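Local coordinates for pyridoxamine 5'-phosphate oxidase-related, FMN-binding protein (Paracoccus denitrificans, PDB 6VNA) that probably degrades c-type heme as a noncanonical heme oxygenase, built on the split-barrel fold of the FMN-binding pyridoxamine 5'-phosphate oxidase relatives, at residues M88-A102 with R129-G143. Numbering follows the deposited sequence.
Sequences MTHARLSILGRAVPA and RFWRIEPVSGLLNAG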
loop_
_atom_site.group_PDB
_atom_site.type_symbol
_atom_site.label_atom_id
_atom_site.label_comp_id
_atom_site.label_asym_id
_atom_site.label_seq_id
_atom_site.Cartn_x
_atom_site.Cartn_y
_atom_site.Cartn_z
ATOM N N MET A 88 -8.939 -0.453 11.505
ATOM C CA MET A 88 -10.037 -0.212 10.531
ATOM C C MET A 88 -10.819 1.059 10.860
ATOM O O MET A 88 -11.646 1.442 10.017
ATOM C CB MET A 88 -11.033 -1.382 10.483
ATOM C CG MET A 88 -10.391 -2.730 10.145
ATOM S SD MET A 88 -9.425 -2.728 8.601
ATOM C CE MET A 88 -10.709 -2.251 7.447
ATOM N N THR A 89 -10.625 1.667 12.030
ATOM C CA THR A 89 -11.252 2.977 12.377
ATOM C C THR A 89 -10.265 4.128 12.130
ATOM O O THR A 89 -10.650 5.262 12.343
ATOM C CB THR A 89 -11.744 3.020 13.831
ATOM O OG1 THR A 89 -10.596 3.097 14.673
ATOM C CG2 THR A 89 -12.587 1.822 14.207
ATOM N N HIS A 90 -9.027 3.857 11.734
ATOM C CA HIS A 90 -8.036 4.910 11.393
ATOM C C HIS A 90 -8.440 5.540 10.065
ATOM O O HIS A 90 -8.968 4.802 9.200
ATOM C CB HIS A 90 -6.630 4.337 11.266
ATOM C CG HIS A 90 -6.094 3.697 12.503
ATOM N ND1 HIS A 90 -4.805 3.184 12.565
ATOM C CD2 HIS A 90 -6.635 3.516 13.725
ATOM C CE1 HIS A 90 -4.590 2.689 13.764
ATOM N NE2 HIS A 90 -5.695 2.887 14.496
ATOM N N ALA A 91 -8.218 6.847 9.920
ATOM C CA ALA A 91 -8.450 7.584 8.661
ATOM C C ALA A 91 -7.355 7.161 7.678
ATOM O O ALA A 91 -6.173 6.984 8.113
ATOM C CB ALA A 91 -8.452 9.077 8.900
ATOM N N ARG A 92 -7.702 7.026 6.403
ATOM C CA ARG A 92 -6.740 6.546 5.383
ATOM C C ARG A 92 -7.173 6.950 3.983
ATOM O O ARG A 92 -8.386 6.920 3.650
ATOM C CB ARG A 92 -6.627 5.028 5.448
ATOM C CG ARG A 92 -7.966 4.341 5.260
ATOM C CD ARG A 92 -8.017 3.191 6.230
ATOM N NE ARG A 92 -9.096 2.262 5.952
ATOM C CZ ARG A 92 -10.067 1.936 6.781
ATOM N NH1 ARG A 92 -10.174 2.491 7.984
ATOM N NH2 ARG A 92 -10.957 1.054 6.374
ATOM N N LEU A 93 -6.181 7.307 3.189
ATOM C CA LEU A 93 -6.366 7.866 1.832
ATOM C C LEU A 93 -5.688 6.919 0.839
ATOM O O LEU A 93 -4.488 6.582 1.083
ATOM C CB LEU A 93 -5.727 9.259 1.823
ATOM C CG LEU A 93 -5.718 9.915 0.451
ATOM C CD1 LEU A 93 -7.148 10.150 -0.016
ATOM C CD2 LEU A 93 -4.900 11.203 0.479
ATOM N N SER A 94 -6.435 6.456 -0.169
ATOM C CA SER A 94 -5.937 5.659 -1.325
ATOM C C SER A 94 -5.741 6.615 -2.490
ATOM O O SER A 94 -6.729 7.246 -2.887
ATOM C CB SER A 94 -6.885 4.582 -1.767
ATOM O OG SER A 94 -6.993 3.564 -0.797
ATOM N N ILE A 95 -4.538 6.680 -3.038
ATOM C CA ILE A 95 -4.283 7.482 -4.264
ATOM C C ILE A 95 -3.924 6.542 -5.414
ATOM O O ILE A 95 -3.190 5.594 -5.172
ATOM C CB ILE A 95 -3.188 8.511 -3.978
ATOM C CG1 ILE A 95 -3.689 9.502 -2.934
ATOM C CG2 ILE A 95 -2.729 9.190 -5.258
ATOM C CD1 ILE A 95 -2.651 10.499 -2.521
ATOM N N LEU A 96 -4.491 6.812 -6.590
ATOM C CA LEU A 96 -4.071 6.270 -7.908
ATOM C C LEU A 96 -3.253 7.371 -8.588
ATOM O O LEU A 96 -3.754 8.487 -8.676
ATOM C CB LEU A 96 -5.298 5.903 -8.750
ATOM C CG LEU A 96 -6.240 4.819 -8.215
ATOM C CD1 LEU A 96 -7.370 4.554 -9.199
ATOM C CD2 LEU A 96 -5.522 3.517 -7.916
ATOM N N GLY A 97 -2.025 7.066 -9.011
ATOM C CA GLY A 97 -1.099 8.077 -9.542
ATOM C C GLY A 97 -0.188 7.497 -10.601
ATOM O O GLY A 97 -0.314 6.273 -10.885
ATOM N N ARG A 98 0.690 8.349 -11.146
ATOM C CA ARG A 98 1.802 7.955 -12.042
ATOM C C ARG A 98 3.115 8.480 -11.447
ATOM O O ARG A 98 3.189 9.655 -11.105
ATOM C CB ARG A 98 1.526 8.407 -13.484
ATOM C CG ARG A 98 1.245 9.894 -13.684
ATOM C CD ARG A 98 -0.237 10.268 -13.685
ATOM N NE ARG A 98 -0.665 11.128 -14.796
ATOM C CZ ARG A 98 -0.449 12.442 -14.902
ATOM N NH1 ARG A 98 0.226 13.102 -13.975
ATOM N NH2 ARG A 98 -0.904 13.094 -15.958
ATOM N N ALA A 99 4.111 7.610 -11.314
ATOM C CA ALA A 99 5.433 7.925 -10.745
ATOM C C ALA A 99 6.264 8.657 -11.798
ATOM O O ALA A 99 6.158 8.308 -12.976
ATOM C CB ALA A 99 6.110 6.658 -10.290
ATOM N N VAL A 100 7.055 9.631 -11.362
ATOM C CA VAL A 100 7.952 10.470 -12.204
ATOM C C VAL A 100 9.229 10.712 -11.415
ATOM O O VAL A 100 9.166 11.265 -10.333
ATOM C CB VAL A 100 7.286 11.809 -12.579
ATOM C CG1 VAL A 100 8.212 12.677 -13.428
ATOM C CG2 VAL A 100 5.948 11.595 -13.272
ATOM N N PRO A 101 10.422 10.335 -11.914
ATOM C CA PRO A 101 11.669 10.709 -11.250
ATOM C C PRO A 101 11.679 12.217 -10.959
ATOM O O PRO A 101 11.249 13.001 -11.780
ATOM C CB PRO A 101 12.755 10.313 -12.258
ATOM C CG PRO A 101 12.111 9.198 -13.057
ATOM C CD PRO A 101 10.638 9.547 -13.138
ATOM N N ALA A 102 12.109 12.587 -9.761
ATOM C CA ALA A 102 12.081 13.979 -9.281
ATOM C C ALA A 102 13.488 14.554 -9.405
ATOM O O ALA A 102 14.468 13.838 -9.064
ATOM C CB ALA A 102 11.580 14.025 -7.865
ATOM N N ARG A 129 16.684 7.327 -4.481
ATOM C CA ARG A 129 16.131 8.259 -5.487
ATOM C C ARG A 129 14.733 8.741 -5.109
ATOM O O ARG A 129 13.897 7.916 -4.666
ATOM C CB ARG A 129 15.972 7.554 -6.832
ATOM C CG ARG A 129 17.259 7.330 -7.604
ATOM C CD ARG A 129 16.855 6.717 -8.932
ATOM N NE ARG A 129 16.364 7.685 -9.907
ATOM C CZ ARG A 129 15.888 7.379 -11.112
ATOM N NH1 ARG A 129 15.815 6.119 -11.524
ATOM N NH2 ARG A 129 15.485 8.349 -11.911
ATOM N N PHE A 130 14.459 10.001 -5.436
ATOM C CA PHE A 130 13.140 10.643 -5.255
ATOM C C PHE A 130 12.287 10.388 -6.493
ATOM O O PHE A 130 12.802 10.576 -7.607
ATOM C CB PHE A 130 13.291 12.142 -4.985
ATOM C CG PHE A 130 13.859 12.462 -3.630
ATOM C CD1 PHE A 130 13.053 12.438 -2.500
ATOM C CD2 PHE A 130 15.200 12.768 -3.482
ATOM C CE1 PHE A 130 13.574 12.743 -1.252
ATOM C CE2 PHE A 130 15.720 13.069 -2.232
ATOM C CZ PHE A 130 14.906 13.054 -1.119
ATOM N N TRP A 131 11.027 10.001 -6.261
ATOM C CA TRP A 131 9.918 9.888 -7.247
ATOM C C TRP A 131 8.721 10.740 -6.798
ATOM O O TRP A 131 8.246 10.516 -5.664
ATOM C CB TRP A 131 9.460 8.435 -7.347
ATOM C CG TRP A 131 10.471 7.477 -7.887
ATOM C CD1 TRP A 131 11.536 6.912 -7.248
ATOM C CD2 TRP A 131 10.437 6.902 -9.198
ATOM N NE1 TRP A 131 12.191 6.048 -8.092
ATOM C CE2 TRP A 131 11.539 6.024 -9.294
ATOM C CE3 TRP A 131 9.587 7.071 -10.298
ATOM C CZ2 TRP A 131 11.810 5.305 -10.453
ATOM C CZ3 TRP A 131 9.861 6.364 -11.448
ATOM C CH2 TRP A 131 10.951 5.491 -11.516
ATOM N N ARG A 132 8.212 11.621 -7.664
ATOM C CA ARG A 132 6.901 12.285 -7.478
ATOM C C ARG A 132 5.821 11.313 -7.937
ATOM O O ARG A 132 5.965 10.755 -9.025
ATOM C CB ARG A 132 6.805 13.581 -8.287
ATOM C CG ARG A 132 7.684 14.701 -7.754
ATOM C CD ARG A 132 7.794 15.847 -8.742
ATOM N NE ARG A 132 6.497 16.365 -9.150
ATOM C CZ ARG A 132 5.826 17.331 -8.533
ATOM N NH1 ARG A 132 6.306 17.898 -7.438
ATOM N NH2 ARG A 132 4.657 17.717 -9.007
ATOM N N ILE A 133 4.781 11.108 -7.139
ATOM C CA ILE A 133 3.627 10.262 -7.546
ATOM C C ILE A 133 2.462 11.210 -7.768
ATOM O O ILE A 133 1.831 11.615 -6.773
ATOM C CB ILE A 133 3.362 9.138 -6.527
ATOM C CG1 ILE A 133 4.593 8.240 -6.414
ATOM C CG2 ILE A 133 2.138 8.327 -6.918
ATOM C CD1 ILE A 133 4.630 7.407 -5.190
ATOM N N GLU A 134 2.258 11.597 -9.029
ATOM C CA GLU A 134 1.282 12.630 -9.440
ATOM C C GLU A 134 -0.101 12.003 -9.403
ATOM O O GLU A 134 -0.347 11.008 -10.068
ATOM C CB GLU A 134 1.615 13.177 -10.822
ATOM C CG GLU A 134 2.930 13.933 -10.862
ATOM C CD GLU A 134 3.414 14.272 -12.264
ATOM O OE1 GLU A 134 2.750 13.841 -13.230
ATOM O OE2 GLU A 134 4.458 14.960 -12.383
ATOM N N PRO A 135 -1.022 12.527 -8.573
ATOM C CA PRO A 135 -2.337 11.917 -8.438
ATOM C C PRO A 135 -3.239 12.167 -9.645
ATOM O O PRO A 135 -3.236 13.249 -10.177
ATOM C CB PRO A 135 -2.923 12.549 -7.160
ATOM C CG PRO A 135 -2.161 13.849 -6.990
ATOM C CD PRO A 135 -0.801 13.620 -7.612
ATOM N N VAL A 136 -3.991 11.130 -9.992
ATOM C CA VAL A 136 -5.134 11.141 -10.937
ATOM C C VAL A 136 -6.429 11.149 -10.118
ATOM O O VAL A 136 -7.271 12.022 -10.384
ATOM C CB VAL A 136 -5.055 9.916 -11.875
ATOM C CG1 VAL A 136 -6.286 9.770 -12.744
ATOM C CG2 VAL A 136 -3.799 9.943 -12.727
ATOM N N SER A 137 -6.581 10.202 -9.176
ATOM C CA SER A 137 -7.798 10.019 -8.341
ATOM C C SER A 137 -7.464 9.536 -6.910
ATOM O O SER A 137 -6.311 9.134 -6.633
ATOM C CB SER A 137 -8.761 9.086 -9.028
ATOM O OG SER A 137 -8.393 7.732 -8.816
ATOM N N GLY A 138 -8.452 9.585 -6.019
ATOM C CA GLY A 138 -8.295 9.296 -4.583
ATOM C C GLY A 138 -9.536 8.680 -3.967
ATOM O O GLY A 138 -10.658 9.028 -4.377
ATOM N N LEU A 139 -9.352 7.817 -2.977
ATOM C CA LEU A 139 -10.453 7.293 -2.127
ATOM C C LEU A 139 -10.166 7.668 -0.663
ATOM O O LEU A 139 -9.109 7.270 -0.135
ATOM C CB LEU A 139 -10.523 5.779 -2.347
ATOM C CG LEU A 139 -11.912 5.149 -2.316
ATOM C CD1 LEU A 139 -12.927 5.988 -3.079
ATOM C CD2 LEU A 139 -11.867 3.736 -2.876
ATOM N N LEU A 140 -11.019 8.471 -0.032
ATOM C CA LEU A 140 -10.841 8.836 1.399
ATOM C C LEU A 140 -11.734 7.933 2.233
ATOM O O LEU A 140 -12.955 7.925 1.999
ATOM C CB LEU A 140 -11.199 10.299 1.690
ATOM C CG LEU A 140 -11.053 10.721 3.160
ATOM C CD1 LEU A 140 -9.621 10.529 3.672
ATOM C CD2 LEU A 140 -11.467 12.173 3.349
ATOM N N ASN A 141 -11.154 7.270 3.222
ATOM C CA ASN A 141 -11.943 6.531 4.232
ATOM C C ASN A 141 -11.670 7.183 5.596
ATOM O O ASN A 141 -10.533 7.110 6.055
ATOM C CB ASN A 141 -11.651 5.042 4.133
ATOM C CG ASN A 141 -12.523 4.272 5.085
ATOM O OD1 ASN A 141 -12.861 4.784 6.156
ATOM N ND2 ASN A 141 -12.876 3.052 4.710
ATOM N N ALA A 142 -12.680 7.811 6.200
ATOM C CA ALA A 142 -12.565 8.685 7.398
ATOM C C ALA A 142 -12.466 7.844 8.672
ATOM O O ALA A 142 -12.085 8.413 9.717
ATOM C CB ALA A 142 -13.736 9.629 7.489
ATOM N N GLY A 143 -12.793 6.553 8.580
ATOM C CA GLY A 143 -12.674 5.597 9.695
ATOM C C GLY A 143 -13.997 4.924 9.980
ATOM O O GLY A 143 -13.994 3.941 10.731
#
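Backbone hydrogen bonds join strand 92-101 edge to edge with 129-135 and 137-141, antiparallel, from Arg92 with Asn141 to Pro101 with Trp131, in the curled sheet of the FMN-binding split barrel. The partner turns its corner at a classic beta bulge: Val136 and Ser137 both face Leu96, whose O accepts from Val136 N at 3.0 Å and more weakly from Ser137 N. Gly97 follows; a side chain there would collide with Ile133 CG2 and Glu134 O. The face bearing Leu93, Ile95, Ala99, Ile133 and Leu140 is buried and apolar, with Leu21 of helix 11-23 against Leu93 and Ile95. Small Ala99 brings CB within 3.5 Å of Trp131 CE3, while Pro101 CG lies over one face of the six-membered ring in a CH-pi contact. On the opposite, mixed face, compact Ser94 suits the subunit interface, its OG bonding to Val41 O of the second subunit, and Arg98 NH1 bridges Glu134 OE1 at 2.7 Å. With chi1 at -176°, the Asn141 amide lies alongside the Arg92 guanidinium, planes 26° apart; NH2 and ND2, both donors, stack 3.2 Å apart without a hydrogen bond. Asn141 OD1 accepts from Gly143 N, an Asx turn. An alanine in place of Arg92 would remove this flat cover from the amide and is likely to leave segment 88-90 freer to move. The arginine is long enough to reach back to that segment, where NH1 donates to His90 O in the guanidinium plane and, at 2.7 Å, to Met88 O from above the carbonyl plane.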